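Local structure of uncharacterized protein (Bacteroides eggerthii, 4FTD) at residues Pro110-Lys118 and Thr346-Leu354; Gly424-Phe432 and Val441-Gln449. The protein is of unknown function but combines an immunoglobulin-like domain with a six-bladed beta-propeller and may take part in carbohydrate metabolism. All coordinates share one frame; numbering follows the deposited sequence.

Contact 1 (Pro110-Lys118 and Thr346-Leu354)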
# COMPACT_ATOMS: atom_id res chain seq x y z
N PRO A 110 22.18 3.51 -1.20
CA PRO A 110 21.05 2.85 -1.84
C PRO A 110 19.74 3.25 -1.20
O PRO A 110 19.72 3.57 -0.03
CB PRO A 110 21.34 1.37 -1.60
CG PRO A 110 22.81 1.30 -1.55
CD PRO A 110 23.18 2.52 -0.76
N VAL A 111 18.67 3.27 -1.99
CA VAL A 111 17.34 3.64 -1.51
C VAL A 111 16.37 2.53 -1.87
O VAL A 111 16.57 1.81 -2.84
CB VAL A 111 16.89 5.01 -2.05
CG1 VAL A 111 17.82 6.10 -1.55
CG2 VAL A 111 16.86 5.00 -3.57
N PHE A 112 15.32 2.39 -1.06
CA PHE A 112 14.37 1.29 -1.18
C PHE A 112 12.94 1.75 -1.06
O PHE A 112 12.67 2.85 -0.60
CB PHE A 112 14.70 0.24 -0.12
CG PHE A 112 16.09 -0.29 -0.22
CD1 PHE A 112 16.43 -1.21 -1.21
CD2 PHE A 112 17.09 0.16 0.63
CE1 PHE A 112 17.73 -1.68 -1.34
CE2 PHE A 112 18.41 -0.30 0.50
CZ PHE A 112 18.72 -1.23 -0.49
N GLY A 113 12.04 0.88 -1.49
CA GLY A 113 10.62 1.11 -1.38
C GLY A 113 10.06 2.07 -2.42
O GLY A 113 10.67 2.33 -3.44
N ALA A 114 8.85 2.53 -2.15
CA ALA A 114 8.12 3.47 -2.98
C ALA A 114 8.51 4.90 -2.62
O ALA A 114 8.89 5.19 -1.49
CB ALA A 114 6.63 3.30 -2.75
N ASP A 115 8.41 5.79 -3.60
CA ASP A 115 8.61 7.20 -3.34
C ASP A 115 7.23 7.82 -3.17
O ASP A 115 6.56 8.19 -4.14
CB ASP A 115 9.36 7.84 -4.46
CG ASP A 115 9.80 9.24 -4.15
OD1 ASP A 115 9.28 9.86 -3.20
OD2 ASP A 115 10.68 9.70 -4.88
N PHE A 116 6.84 7.96 -1.92
CA PHE A 116 5.53 8.52 -1.58
C PHE A 116 5.40 10.02 -1.83
O PHE A 116 4.31 10.55 -1.75
CB PHE A 116 5.16 8.16 -0.15
CG PHE A 116 4.96 6.69 0.05
CD1 PHE A 116 3.80 6.09 -0.41
CD2 PHE A 116 5.93 5.91 0.66
CE1 PHE A 116 3.59 4.73 -0.23
CE2 PHE A 116 5.73 4.55 0.84
CZ PHE A 116 4.56 3.96 0.39
N GLU A 117 6.52 10.67 -2.17
CA GLU A 117 6.53 12.09 -2.54
C GLU A 117 6.14 12.31 -4.02
O GLU A 117 6.04 13.46 -4.45
CB GLU A 117 7.93 12.69 -2.37
CG GLU A 117 8.60 12.48 -1.03
CD GLU A 117 8.26 13.57 -0.05
OE1 GLU A 117 7.05 13.74 0.23
OE2 GLU A 117 9.21 14.23 0.42
N LYS A 118 5.96 11.23 -4.78
CA LYS A 118 5.63 11.29 -6.21
C LYS A 118 4.36 10.48 -6.57
O LYS A 118 4.38 9.63 -7.46
CB LYS A 118 6.84 10.79 -7.02
CG LYS A 118 8.10 11.62 -6.81
CD LYS A 118 9.32 10.93 -7.40
CE LYS A 118 9.54 11.25 -8.86
NZ LYS A 118 10.40 12.47 -8.99
N THR A 346 4.43 -5.85 0.39
CA THR A 346 5.89 -5.86 0.27
C THR A 346 6.25 -5.31 -1.10
O THR A 346 5.76 -5.79 -2.11
CB THR A 346 6.49 -7.26 0.44
OG1 THR A 346 6.15 -7.74 1.73
CG2 THR A 346 8.05 -7.21 0.29
N PHE A 347 7.12 -4.30 -1.13
CA PHE A 347 7.46 -3.60 -2.36
C PHE A 347 8.88 -3.05 -2.32
O PHE A 347 9.20 -2.24 -1.44
CB PHE A 347 6.47 -2.45 -2.59
CG PHE A 347 6.73 -1.67 -3.84
CD1 PHE A 347 6.34 -2.16 -5.07
CD2 PHE A 347 7.36 -0.42 -3.79
CE1 PHE A 347 6.58 -1.44 -6.25
CE2 PHE A 347 7.62 0.30 -4.96
CZ PHE A 347 7.22 -0.21 -6.19
N ASN A 348 9.70 -3.47 -3.29
CA ASN A 348 11.08 -3.00 -3.46
C ASN A 348 11.83 -2.98 -2.13
O ASN A 348 12.44 -1.97 -1.71
CB ASN A 348 11.06 -1.61 -4.15
CG ASN A 348 12.43 -1.16 -4.65
OD1 ASN A 348 13.25 -1.97 -5.07
ND2 ASN A 348 12.67 0.16 -4.62
N GLU A 349 11.75 -4.13 -1.44
CA GLU A 349 12.44 -4.38 -0.18
C GLU A 349 11.94 -3.60 1.04
O GLU A 349 12.57 -3.61 2.09
CB GLU A 349 13.94 -4.26 -0.35
CG GLU A 349 14.44 -5.16 -1.47
CD GLU A 349 15.92 -5.03 -1.72
OE1 GLU A 349 16.68 -5.16 -0.73
OE2 GLU A 349 16.31 -4.81 -2.88
N GLU A 350 10.78 -2.98 0.93
CA GLU A 350 10.10 -2.38 2.09
C GLU A 350 8.77 -3.06 2.31
O GLU A 350 8.31 -3.78 1.45
CB GLU A 350 9.96 -0.87 1.92
CG GLU A 350 11.31 -0.16 2.10
CD GLU A 350 11.17 1.32 2.41
OE1 GLU A 350 10.14 1.97 2.10
OE2 GLU A 350 12.12 1.83 2.99
N ARG A 351 8.18 -2.84 3.48
CA ARG A 351 6.93 -3.48 3.89
C ARG A 351 6.03 -2.39 4.46
O ARG A 351 6.42 -1.66 5.36
CB ARG A 351 7.18 -4.61 4.91
CG ARG A 351 5.91 -5.28 5.45
CD ARG A 351 6.21 -6.49 6.33
NE ARG A 351 7.16 -6.08 7.31
CZ ARG A 351 8.15 -6.80 7.82
NH1 ARG A 351 8.29 -8.08 7.52
NH2 ARG A 351 9.00 -6.22 8.67
N TYR A 352 4.82 -2.28 3.90
CA TYR A 352 3.83 -1.30 4.28
C TYR A 352 2.53 -1.93 4.76
O TYR A 352 2.22 -3.06 4.40
CB TYR A 352 3.51 -0.40 3.07
CG TYR A 352 4.72 0.17 2.39
CD1 TYR A 352 5.62 0.96 3.09
CD2 TYR A 352 4.99 -0.09 1.04
CE1 TYR A 352 6.77 1.47 2.50
CE2 TYR A 352 6.14 0.43 0.43
CZ TYR A 352 7.02 1.21 1.17
OH TYR A 352 8.17 1.73 0.59
N LEU A 353 1.80 -1.18 5.58
CA LEU A 353 0.42 -1.50 5.96
C LEU A 353 -0.47 -0.49 5.24
O LEU A 353 -0.30 0.72 5.41
CB LEU A 353 0.19 -1.41 7.47
CG LEU A 353 -1.22 -1.80 7.95
CD1 LEU A 353 -1.50 -3.25 7.61
CD2 LEU A 353 -1.43 -1.51 9.43
N LEU A 354 -1.37 -1.01 4.41
CA LEU A 354 -2.39 -0.25 3.68
C LEU A 354 -3.69 -0.42 4.47
O LEU A 354 -4.08 -1.56 4.79
CB LEU A 354 -2.53 -0.79 2.26
CG LEU A 354 -3.68 -0.24 1.40
CD1 LEU A 354 -3.59 1.27 1.20
CD2 LEU A 354 -3.71 -1.00 0.06
O HOH W 1 14.82 1.76 -5.26
O HOH W 2 12.77 4.42 2.28

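Contact 2 (Gly424-Phe432 and Val441-Gln449)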
# COMPACT_ATOMS: atom_id res chain seq x y z
N GLY A 424 11.56 -8.32 -14.26
CA GLY A 424 10.87 -8.91 -13.09
C GLY A 424 11.05 -8.18 -11.76
O GLY A 424 10.63 -8.67 -10.73
N LYS A 425 11.68 -7.01 -11.80
CA LYS A 425 11.90 -6.18 -10.61
C LYS A 425 10.69 -5.25 -10.39
O LYS A 425 10.10 -4.72 -11.36
CB LYS A 425 13.18 -5.36 -10.77
CG LYS A 425 13.58 -4.59 -9.52
CD LYS A 425 14.75 -3.65 -9.80
CE LYS A 425 15.01 -2.72 -8.63
NZ LYS A 425 15.66 -1.48 -9.11
N ASP A 426 10.36 -5.00 -9.13
CA ASP A 426 9.25 -4.10 -8.81
C ASP A 426 9.55 -2.71 -9.38
O ASP A 426 10.69 -2.25 -9.28
CB ASP A 426 9.05 -3.97 -7.31
CG ASP A 426 8.59 -5.26 -6.66
OD1 ASP A 426 8.12 -6.18 -7.36
OD2 ASP A 426 8.66 -5.30 -5.42
N ALA A 427 8.53 -2.08 -9.98
CA ALA A 427 8.67 -0.77 -10.63
C ALA A 427 7.64 0.26 -10.16
O ALA A 427 7.99 1.41 -9.93
CB ALA A 427 8.58 -0.92 -12.14
N LYS A 428 6.38 -0.16 -9.99
CA LYS A 428 5.30 0.76 -9.63
C LYS A 428 4.38 0.12 -8.58
O LYS A 428 3.96 -1.02 -8.76
CB LYS A 428 4.52 1.13 -10.91
CG LYS A 428 3.76 2.45 -10.86
CD LYS A 428 3.27 2.86 -12.25
CE LYS A 428 2.02 2.12 -12.70
NZ LYS A 428 1.51 2.64 -14.00
N LEU A 429 4.08 0.85 -7.51
CA LEU A 429 3.18 0.42 -6.45
C LEU A 429 1.87 1.20 -6.61
O LEU A 429 1.87 2.43 -6.50
CB LEU A 429 3.75 0.71 -5.05
CG LEU A 429 2.85 0.43 -3.84
CD1 LEU A 429 2.49 -1.04 -3.82
CD2 LEU A 429 3.51 0.87 -2.53
N CYS A 430 0.78 0.47 -6.81
CA CYS A 430 -0.54 1.05 -7.06
C CYS A 430 -1.46 0.67 -5.91
O CYS A 430 -1.62 -0.51 -5.63
CB CYS A 430 -1.08 0.56 -8.38
SG CYS A 430 0.08 0.68 -9.76
N LEU A 431 -1.98 1.67 -5.20
CA LEU A 431 -2.80 1.49 -4.01
C LEU A 431 -4.21 1.99 -4.31
O LEU A 431 -4.39 2.98 -5.02
CB LEU A 431 -2.20 2.24 -2.82
CG LEU A 431 -0.72 1.93 -2.51
CD1 LEU A 431 -0.32 2.77 -1.30
CD2 LEU A 431 -0.46 0.44 -2.24
N PHE A 432 -5.19 1.29 -3.76
CA PHE A 432 -6.61 1.60 -3.92
C PHE A 432 -7.27 1.56 -2.58
O PHE A 432 -6.98 0.67 -1.76
CB PHE A 432 -7.22 0.55 -4.81
CG PHE A 432 -8.75 0.56 -4.89
CD1 PHE A 432 -9.51 -0.23 -4.02
CD2 PHE A 432 -9.41 1.24 -5.95
CE1 PHE A 432 -10.90 -0.29 -4.14
CE2 PHE A 432 -10.78 1.16 -6.09
CZ PHE A 432 -11.53 0.40 -5.17
N VAL A 441 -10.23 5.87 -4.80
CA VAL A 441 -9.00 6.48 -5.35
C VAL A 441 -8.01 5.37 -5.73
O VAL A 441 -7.99 4.27 -5.11
CB VAL A 441 -8.39 7.49 -4.34
CG1 VAL A 441 -7.84 6.79 -3.10
CG2 VAL A 441 -7.29 8.34 -4.94
N ILE A 442 -7.24 5.61 -6.80
CA ILE A 442 -6.08 4.83 -7.13
C ILE A 442 -4.87 5.77 -7.04
O ILE A 442 -4.85 6.81 -7.69
CB ILE A 442 -6.16 4.27 -8.54
CG1 ILE A 442 -7.39 3.35 -8.68
CG2 ILE A 442 -4.84 3.54 -8.88
CD1 ILE A 442 -7.79 3.09 -10.13
N CYS A 443 -3.87 5.42 -6.21
CA CYS A 443 -2.65 6.20 -6.04
C CYS A 443 -1.46 5.35 -6.44
O CYS A 443 -1.27 4.26 -5.86
CB CYS A 443 -2.49 6.59 -4.58
SG CYS A 443 -3.90 7.48 -3.95
N GLU A 444 -0.69 5.82 -7.41
CA GLU A 444 0.45 5.07 -7.96
C GLU A 444 1.74 5.80 -7.60
O GLU A 444 1.82 7.04 -7.65
CB GLU A 444 0.34 4.96 -9.48
CG GLU A 444 -0.99 4.39 -9.97
CD GLU A 444 -0.97 3.96 -11.44
OE1 GLU A 444 -0.16 4.50 -12.22
OE2 GLU A 444 -1.77 3.08 -11.82
N PHE A 445 2.76 5.01 -7.29
CA PHE A 445 4.06 5.52 -6.86
C PHE A 445 5.20 4.77 -7.54
O PHE A 445 5.15 3.56 -7.67
CB PHE A 445 4.24 5.33 -5.36
CG PHE A 445 3.14 5.93 -4.53
CD1 PHE A 445 2.01 5.16 -4.20
CD2 PHE A 445 3.21 7.22 -4.06
CE1 PHE A 445 1.01 5.69 -3.43
CE2 PHE A 445 2.21 7.74 -3.28
CZ PHE A 445 1.10 6.98 -2.97
N PRO A 446 6.25 5.49 -7.92
CA PRO A 446 7.43 4.82 -8.47
C PRO A 446 8.35 4.27 -7.36
O PRO A 446 8.17 4.61 -6.20
CB PRO A 446 8.14 5.95 -9.22
CG PRO A 446 7.80 7.18 -8.43
CD PRO A 446 6.40 6.96 -7.93
N ILE A 447 9.31 3.42 -7.72
CA ILE A 447 10.38 3.07 -6.78
C ILE A 447 11.21 4.35 -6.50
O ILE A 447 11.30 5.23 -7.35
CB ILE A 447 11.30 1.88 -7.25
CG1 ILE A 447 12.06 2.19 -8.55
CG2 ILE A 447 10.49 0.58 -7.37
CD1 ILE A 447 13.33 1.35 -8.76
N LYS A 448 11.76 4.47 -5.31
CA LYS A 448 12.72 5.52 -5.00
C LYS A 448 13.94 5.37 -5.91
O LYS A 448 14.32 4.26 -6.29
CB LYS A 448 13.18 5.46 -3.55
CG LYS A 448 12.17 5.88 -2.50
CD LYS A 448 12.86 6.10 -1.15
CE LYS A 448 11.85 6.29 -0.02
NZ LYS A 448 11.01 5.07 0.23
N GLN A 449 14.54 6.50 -6.25
CA GLN A 449 15.74 6.60 -7.06
C GLN A 449 16.80 7.31 -6.23
O GLN A 449 16.45 8.21 -5.47
CB GLN A 449 15.43 7.46 -8.29
CG GLN A 449 14.50 6.80 -9.28
CD GLN A 449 15.13 5.58 -9.92
OE1 GLN A 449 16.33 5.55 -10.14
NE2 GLN A 449 14.32 4.58 -10.23
O HOH W 3 -0.83 0.73 -13.34

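Contact 1 (Pro110-Lys118 and Thr346-Leu354)
Tyr-352 and Phe-116 both carry CG anti to their own carbonyl carbon (chi1 -50° and -66°), and from opposite directions their rings close into a T-shaped stack. The linker between the strand-rich N-terminal domain and the beta-propeller, Pro-110 to Lys-118, is thereby laid against the hairpin of strands 342-347 and 350-357, whose type I' turn runs from Phe-347 to Glu-350. Phe-116 presents its CE2-CZ edge to one face of Tyr-352, CZ lying over the ring centre and the centroids 5.0 Å apart. On the linker side Ala-114 CB rests on a face of Phe-116 and also lies 3.9 Å from Phe-347 CE2.

The turn grips Gly-113 by both its polar backbone atoms. Gly-113 N donates to Asn-348 O at 2.9 Å, while Asn-348 ND2 returns a nearly straight bond of 3.2 Å to Gly-113 O, which lies in the plane of the Asn-348 side-chain amide. A water accepts from the same ND2 and donates to Val-111 O. Further out, the carboxylate of Glu-349 slants across the CD1-CE1 side of the Phe-112 ring. A type I turn with an Asx turn inside it, Asp-115 OD1 to Glu-117 N, ends the linker. The Tyr-352 hydroxyl accepts from Ala-114 N at 2.9 Å and donates to Glu-350 OE1 at 2.5 Å, a very short separation whose exact length is doubtful.

Contact 2 (Gly424-Phe432 and Val441-Gln449)
The Phe-432 ring receives Ile-442 CG1 at its edge, in plane, 4.0 Å from CD2, while the ring of Tyr-143 meets it with planes nearly parallel. Phe-445 has Leu-429 O at its edge, and Leu-431 CD1 approaches its CE1 to 3.9 Å, the two side chains crossing at about a right angle; Tyr-398 and Phe-116 add edge-to-face partners. These rings project from opposite faces of an antiparallel beta hairpin, strands 426-435 and 439-446, which forms the middle of a four-stranded propeller blade. Two hydrogen-bonded pairs, Leu-429 with Phe-445 and Leu-431 with Cys-443, hold its backbone with bonds of 2.8 to 2.9 Å between their N and O atoms. At the end of the ladder, Ile-447 N reaches Ala-427 O at a longer 3.3 Å, beside a classic bulge in which Ala-427 and Lys-428 both face Glu-419. On the face of Cys-430 and Phe-432, in one of two modelled conformers, Lys-428 bends at chi3 (79°) and brings NZ 3.1 Å from Glu-444 OE1, a salt bridge with NZ above the carboxylate plane. A water donates to the other oxygen, OE2. Cys-430 SG lies 3.7 Å from Glu-444 OE2.

In the fold
Contact 2 is the more buried of the two and lies within one blade, where a regular backbone ladder does most of the holding; contact 1 is partly buried and brings an irregular linker onto a hairpin distant in sequence, relying on a mix of backbone and side-chain hydrogen bonds around a glycine and on an aromatic stack. Their centres are about 8 Å apart, and the linker of contact 1 also touches the end of strand 439-446 and the residues after it. Asp-115 N probably hydrogen-bonds to Pro-446 O, and Lys-448 NZ to Ala-114 O, 2.7 Å away. Ile-447 packs its CB on Asn-348 ND2, and Asp-426 accepts from Asn-348 N, so the two hairpins also meet directly.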